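Local structure of scytovirin (Scytonema varium, 2QSK) at residues Y54-C68 with K72-C86. The protein is a sugar-binding lectin with strong activity against T-tropic HIV-1 strains, weaker against M-tropic ones, and inhibits HIV-1 fusion and infection. Sequence-based numbering, arbitrary orientation. Where two conformers were deposited one is given.
Sequences YCWDEAKNPGGPNRC and KQCDGARTCSSSGFC
In the second of scytovirin's two sequence repeats, a disulfide-rich domain with little regular secondary structure, the Cys68-Cys80 disulfide ties 54-68 to 72-86 and packs beside Cys74-Cys86, with Cys68 SG 3.8 Å from Cys74 SG. Against Cys86 lies the buried carboxylate of Glu58, gripped by four bonds. Arg78 meets it side-on in a salt bridge, the two planes 15° apart, NE to OE2 and NH2 to OE1 (both 2.8 Å), using the syn lone pairs; Asp75 N takes the anti lone pair of OE2, and Asn66 ND2 reaches the anti side of OE1. This fourfold hold fixes the carboxylate's rotation and probably favours its charged form.

Lys72 O lies over one face of the Trp56 indole and accepts from Tyr54 OH on a lone pair, in its own carbonyl plane, at 2.7 Å. Asn61 ND2 donates across to Gln73 O at 2.9 Å, while within 54-68 it also reaches Arg67 O and its OD1 accepts from Trp56 NE1.

Near the 81-84 turn, bends at chi2 (-52°) and chi3 fold Arg67 back, laying its guanidinium flat on Phe85 in a cation-pi stack, planes 1° apart. Arg67 NE and Cys68 N approach Gly84 O from opposite faces of its carbonyl plane, each at 2.9 Å.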
loop_
_atom_site.group_PDB
_atom_site.type_symbol
_atom_site.label_atom_id
_atom_site.label_comp_id
_atom_site.label_asym_id
_atom_site.label_seq_id
_atom_site.Cartn_x
_atom_site.Cartn_y
_atom_site.Cartn_z
ATOM N N TYR A 54 5.862 3.177 -2.335
ATOM C CA TYR A 54 5.011 4.158 -1.707
ATOM C C TYR A 54 3.568 3.639 -1.702
ATOM O O TYR A 54 3.002 3.372 -2.761
ATOM C CB TYR A 54 5.067 5.472 -2.471
ATOM C CG TYR A 54 4.310 6.595 -1.809
ATOM C CD1 TYR A 54 4.805 7.203 -0.673
ATOM C CD2 TYR A 54 3.090 7.070 -2.326
ATOM C CE1 TYR A 54 4.132 8.251 -0.062
ATOM C CE2 TYR A 54 2.415 8.120 -1.732
ATOM C CZ TYR A 54 2.937 8.700 -0.586
ATOM O OH TYR A 54 2.293 9.725 0.053
ATOM N N CYS A 55 2.991 3.482 -0.508
ATOM C CA CYS A 55 1.628 2.944 -0.362
ATOM C C CYS A 55 0.661 4.060 0.013
ATOM O O CYS A 55 0.848 4.738 1.020
ATOM C CB CYS A 55 1.572 1.871 0.696
ATOM S SG CYS A 55 2.696 0.487 0.485
ATOM N N TRP A 56 -0.382 4.238 -0.795
ATOM C CA TRP A 56 -1.379 5.273 -0.516
ATOM C C TRP A 56 -2.738 4.819 -1.029
ATOM O O TRP A 56 -2.847 4.391 -2.174
ATOM C CB TRP A 56 -0.983 6.589 -1.188
ATOM C CG TRP A 56 -1.878 7.704 -0.816
ATOM C CD1 TRP A 56 -2.975 8.124 -1.495
ATOM C CD2 TRP A 56 -1.773 8.537 0.331
ATOM N NE1 TRP A 56 -3.565 9.176 -0.854
ATOM C CE2 TRP A 56 -2.847 9.453 0.273
ATOM C CE3 TRP A 56 -0.878 8.609 1.403
ATOM C CZ2 TRP A 56 -3.055 10.422 1.242
ATOM C CZ3 TRP A 56 -1.084 9.583 2.360
ATOM C CH2 TRP A 56 -2.161 10.474 2.272
ATOM N N ASP A 57 -3.764 4.917 -0.188
ATOM C CA ASP A 57 -5.129 4.549 -0.550
ATOM C C ASP A 57 -5.858 5.759 -1.129
ATOM O O ASP A 57 -6.365 6.622 -0.404
ATOM C CB ASP A 57 -5.861 4.011 0.673
ATOM C CG ASP A 57 -7.266 3.558 0.356
ATOM O OD1 ASP A 57 -7.720 3.665 -0.805
ATOM O OD2 ASP A 57 -7.916 3.061 1.309
ATOM N N GLU A 58 -5.916 5.818 -2.450
ATOM C CA GLU A 58 -6.508 6.951 -3.138
ATOM C C GLU A 58 -8.026 7.049 -2.956
ATOM O O GLU A 58 -8.606 8.103 -3.233
ATOM C CB GLU A 58 -6.228 6.860 -4.635
ATOM C CG GLU A 58 -4.763 6.979 -5.001
ATOM C CD GLU A 58 -4.508 6.813 -6.482
ATOM O OE1 GLU A 58 -5.484 6.820 -7.284
ATOM O OE2 GLU A 58 -3.308 6.669 -6.864
ATOM N N ALA A 59 -8.674 5.970 -2.531
ATOM C CA ALA A 59 -10.123 5.986 -2.391
ATOM C C ALA A 59 -10.558 6.998 -1.343
ATOM O O ALA A 59 -11.685 7.476 -1.397
ATOM C CB ALA A 59 -10.659 4.606 -2.025
ATOM N N LYS A 60 -9.666 7.307 -0.398
ATOM C CA LYS A 60 -9.969 8.182 0.732
ATOM C C LYS A 60 -9.543 9.634 0.504
ATOM O O LYS A 60 -9.639 10.452 1.423
ATOM C CB LYS A 60 -9.304 7.632 1.994
ATOM C CG LYS A 60 -9.812 6.258 2.396
ATOM C CD LYS A 60 -9.240 5.802 3.718
ATOM C CE LYS A 60 -9.832 4.467 4.132
ATOM N NZ LYS A 60 -9.429 4.062 5.512
ATOM N N ASN A 61 -9.120 9.987 -0.705
ATOM C CA ASN A 61 -8.573 11.310 -0.901
ATOM C C ASN A 61 -9.589 12.408 -0.667
ATOM O O ASN A 61 -10.776 12.241 -0.972
ATOM C CB ASN A 61 -8.002 11.444 -2.305
ATOM C CG ASN A 61 -6.683 10.731 -2.466
ATOM O OD1 ASN A 61 -6.149 10.153 -1.507
ATOM N ND2 ASN A 61 -6.147 10.752 -3.690
ATOM N N PRO A 62 -9.114 13.548 -0.138
ATOM C CA PRO A 62 -10.054 14.577 0.306
ATOM C C PRO A 62 -10.803 15.247 -0.816
ATOM O O PRO A 62 -11.872 15.801 -0.577
ATOM C CB PRO A 62 -9.158 15.601 1.007
ATOM C CG PRO A 62 -7.827 15.399 0.461
ATOM C CD PRO A 62 -7.727 13.935 0.155
ATOM N N GLY A 63 -10.245 15.238 -2.013
ATOM C CA GLY A 63 -10.932 15.771 -3.169
ATOM C C GLY A 63 -11.873 14.771 -3.816
ATOM O O GLY A 63 -12.535 15.133 -4.790
ATOM N N GLY A 64 -11.924 13.529 -3.298
ATOM C CA GLY A 64 -12.751 12.434 -3.859
ATOM C C GLY A 64 -11.862 11.261 -4.289
ATOM O O GLY A 64 -10.640 11.435 -4.393
ATOM N N PRO A 65 -12.448 10.070 -4.556
ATOM C CA PRO A 65 -11.598 8.917 -4.941
ATOM C C PRO A 65 -10.719 9.249 -6.150
ATOM O O PRO A 65 -11.188 9.754 -7.160
ATOM C CB PRO A 65 -12.606 7.804 -5.262
ATOM C CG PRO A 65 -13.842 8.192 -4.507
ATOM C CD PRO A 65 -13.871 9.688 -4.440
ATOM N N ASN A 66 -9.424 8.988 -5.991
ATOM C CA ASN A 66 -8.468 9.142 -7.091
ATOM C C ASN A 66 -8.271 10.598 -7.536
ATOM O O ASN A 66 -7.699 10.834 -8.600
ATOM C CB ASN A 66 -8.841 8.228 -8.276
ATOM C CG ASN A 66 -9.230 6.835 -7.831
ATOM O OD1 ASN A 66 -10.411 6.479 -7.833
ATOM N ND2 ASN A 66 -8.242 6.052 -7.389
ATOM N N ARG A 67 -8.694 11.570 -6.724
ATOM C CA ARG A 67 -8.477 12.986 -6.994
ATOM C C ARG A 67 -7.300 13.486 -6.188
ATOM O O ARG A 67 -7.076 13.038 -5.059
ATOM C CB ARG A 67 -9.717 13.830 -6.651
ATOM C CG ARG A 67 -10.987 13.417 -7.360
ATOM C CD ARG A 67 -10.837 13.308 -8.866
ATOM N NE ARG A 67 -10.368 14.530 -9.505
ATOM C CZ ARG A 67 -11.135 15.501 -9.993
ATOM N NH1 ARG A 67 -12.452 15.475 -9.836
ATOM N NH2 ARG A 67 -10.570 16.545 -10.580
ATOM N N CYS A 68 -6.577 14.460 -6.710
ATOM C CA CYS A 68 -5.350 14.916 -6.060
ATOM C C CYS A 68 -5.044 16.368 -6.396
ATOM O O CYS A 68 -5.422 16.884 -7.462
ATOM C CB CYS A 68 -4.167 14.062 -6.529
ATOM S SG CYS A 68 -3.982 14.031 -8.347
ATOM N N LYS A 72 1.832 13.109 -3.744
ATOM C CA LYS A 72 1.842 12.296 -2.533
ATOM C C LYS A 72 0.455 11.790 -2.132
ATOM O O LYS A 72 0.327 10.947 -1.253
ATOM C CB LYS A 72 2.577 12.998 -1.392
ATOM C CG LYS A 72 4.093 12.955 -1.646
ATOM C CD LYS A 72 4.947 13.400 -0.484
ATOM C CE LYS A 72 6.440 13.299 -0.855
ATOM N NZ LYS A 72 7.320 14.171 -0.033
ATOM N N GLN A 73 -0.582 12.237 -2.838
ATOM C CA GLN A 73 -1.938 11.696 -2.698
ATOM C C GLN A 73 -2.220 10.590 -3.735
ATOM O O GLN A 73 -3.361 10.157 -3.882
ATOM C CB GLN A 73 -2.973 12.821 -2.847
ATOM C CG GLN A 73 -2.871 13.869 -1.775
ATOM C CD GLN A 73 -3.696 15.075 -2.114
ATOM O OE1 GLN A 73 -3.668 15.559 -3.254
ATOM N NE2 GLN A 73 -4.409 15.602 -1.128
ATOM N N CYS A 74 -1.169 10.124 -4.408
ATOM C CA CYS A 74 -1.314 9.084 -5.424
ATOM C C CYS A 74 -0.452 7.882 -5.055
ATOM O O CYS A 74 0.663 8.026 -4.509
ATOM C CB CYS A 74 -0.936 9.624 -6.799
ATOM S SG CYS A 74 -1.968 11.028 -7.294
ATOM N N ASP A 75 -0.991 6.709 -5.310
ATOM C CA ASP A 75 -0.346 5.459 -4.914
ATOM C C ASP A 75 0.912 5.183 -5.734
ATOM O O ASP A 75 0.949 5.420 -6.953
ATOM C CB ASP A 75 -1.358 4.328 -5.101
ATOM C CG ASP A 75 -0.973 3.033 -4.434
ATOM O OD1 ASP A 75 -0.125 3.017 -3.518
ATOM O OD2 ASP A 75 -1.568 1.998 -4.855
ATOM N N GLY A 76 1.935 4.631 -5.077
ATOM C CA GLY A 76 3.121 4.166 -5.773
ATOM C C GLY A 76 3.799 5.258 -6.574
ATOM O O GLY A 76 4.047 6.355 -6.082
ATOM N N ALA A 77 4.084 4.921 -7.836
ATOM C CA ALA A 77 4.721 5.828 -8.779
ATOM C C ALA A 77 3.716 6.775 -9.445
ATOM O O ALA A 77 4.142 7.641 -10.233
ATOM C CB ALA A 77 5.495 5.042 -9.833
ATOM N N ARG A 78 2.417 6.689 -9.139
ATOM C CA ARG A 78 1.446 7.572 -9.802
ATOM C C ARG A 78 1.701 9.019 -9.433
ATOM O O ARG A 78 2.229 9.356 -8.359
ATOM C CB ARG A 78 0.023 7.123 -9.443
ATOM C CG ARG A 78 -0.333 5.837 -10.137
ATOM C CD ARG A 78 -1.524 5.107 -9.569
ATOM N NE ARG A 78 -2.784 5.838 -9.453
ATOM C CZ ARG A 78 -3.756 5.831 -10.364
ATOM N NH1 ARG A 78 -3.566 5.421 -11.605
ATOM N NH2 ARG A 78 -4.944 6.290 -10.019
ATOM N N THR A 79 1.280 9.902 -10.329
ATOM C CA THR A 79 1.469 11.337 -10.140
ATOM C C THR A 79 0.152 12.061 -10.430
ATOM O O THR A 79 -0.807 11.491 -10.942
ATOM C CB THR A 79 2.580 11.897 -11.047
ATOM O OG1 THR A 79 2.174 11.687 -12.402
ATOM C CG2 THR A 79 3.906 11.216 -10.797
ATOM N N CYS A 80 0.119 13.335 -10.079
ATOM C CA CYS A 80 -1.110 14.107 -10.208
ATOM C C CYS A 80 -1.172 14.802 -11.569
ATOM O O CYS A 80 -0.304 15.577 -11.938
ATOM C CB CYS A 80 -1.232 15.082 -9.042
ATOM S SG CYS A 80 -2.881 15.722 -8.800
ATOM N N SER A 81 -2.224 14.491 -12.339
ATOM C CA SER A 81 -2.447 15.109 -13.639
ATOM C C SER A 81 -2.798 16.589 -13.493
ATOM O O SER A 81 -3.234 17.041 -12.429
ATOM C CB SER A 81 -3.598 14.411 -14.374
ATOM O OG SER A 81 -4.842 14.819 -13.830
ATOM N N SER A 82 -2.681 17.319 -14.599
ATOM C CA SER A 82 -3.100 18.712 -14.654
ATOM C C SER A 82 -4.575 18.888 -14.244
ATOM O O SER A 82 -4.958 19.923 -13.680
ATOM C CB SER A 82 -2.819 19.301 -16.055
ATOM O OG SER A 82 -3.483 18.572 -17.089
ATOM N N SER A 83 -5.389 17.875 -14.535
ATOM C CA SER A 83 -6.808 17.896 -14.217
ATOM C C SER A 83 -7.130 17.383 -12.809
ATOM O O SER A 83 -8.314 17.302 -12.439
ATOM C CB SER A 83 -7.577 17.074 -15.243
ATOM O OG SER A 83 -7.056 15.764 -15.317
ATOM N N GLY A 84 -6.111 17.080 -12.010
ATOM C CA GLY A 84 -6.332 16.710 -10.621
ATOM C C GLY A 84 -6.777 15.282 -10.414
ATOM O O GLY A 84 -7.507 15.008 -9.440
ATOM N N PHE A 85 -6.311 14.357 -11.263
ATOM C CA PHE A 85 -6.527 12.928 -11.081
ATOM C C PHE A 85 -5.175 12.242 -10.949
ATOM O O PHE A 85 -4.210 12.566 -11.647
ATOM C CB PHE A 85 -7.249 12.312 -12.278
ATOM C CG PHE A 85 -8.723 12.630 -12.331
ATOM C CD1 PHE A 85 -9.639 11.722 -11.798
ATOM C CD2 PHE A 85 -9.195 13.768 -12.957
ATOM C CE1 PHE A 85 -10.992 11.961 -11.842
ATOM C CE2 PHE A 85 -10.576 14.006 -12.996
ATOM C CZ PHE A 85 -11.455 13.095 -12.435
ATOM N N CYS A 86 -5.113 11.226 -10.098
ATOM C CA CYS A 86 -3.924 10.380 -10.029
ATOM C C CYS A 86 -3.794 9.592 -11.333
ATOM O O CYS A 86 -4.803 9.128 -11.909
ATOM C CB CYS A 86 -4.032 9.447 -8.843
ATOM S SG CYS A 86 -3.932 10.249 -7.266
HETATM O O HOH W 1 -7.409 8.949 -11.024
#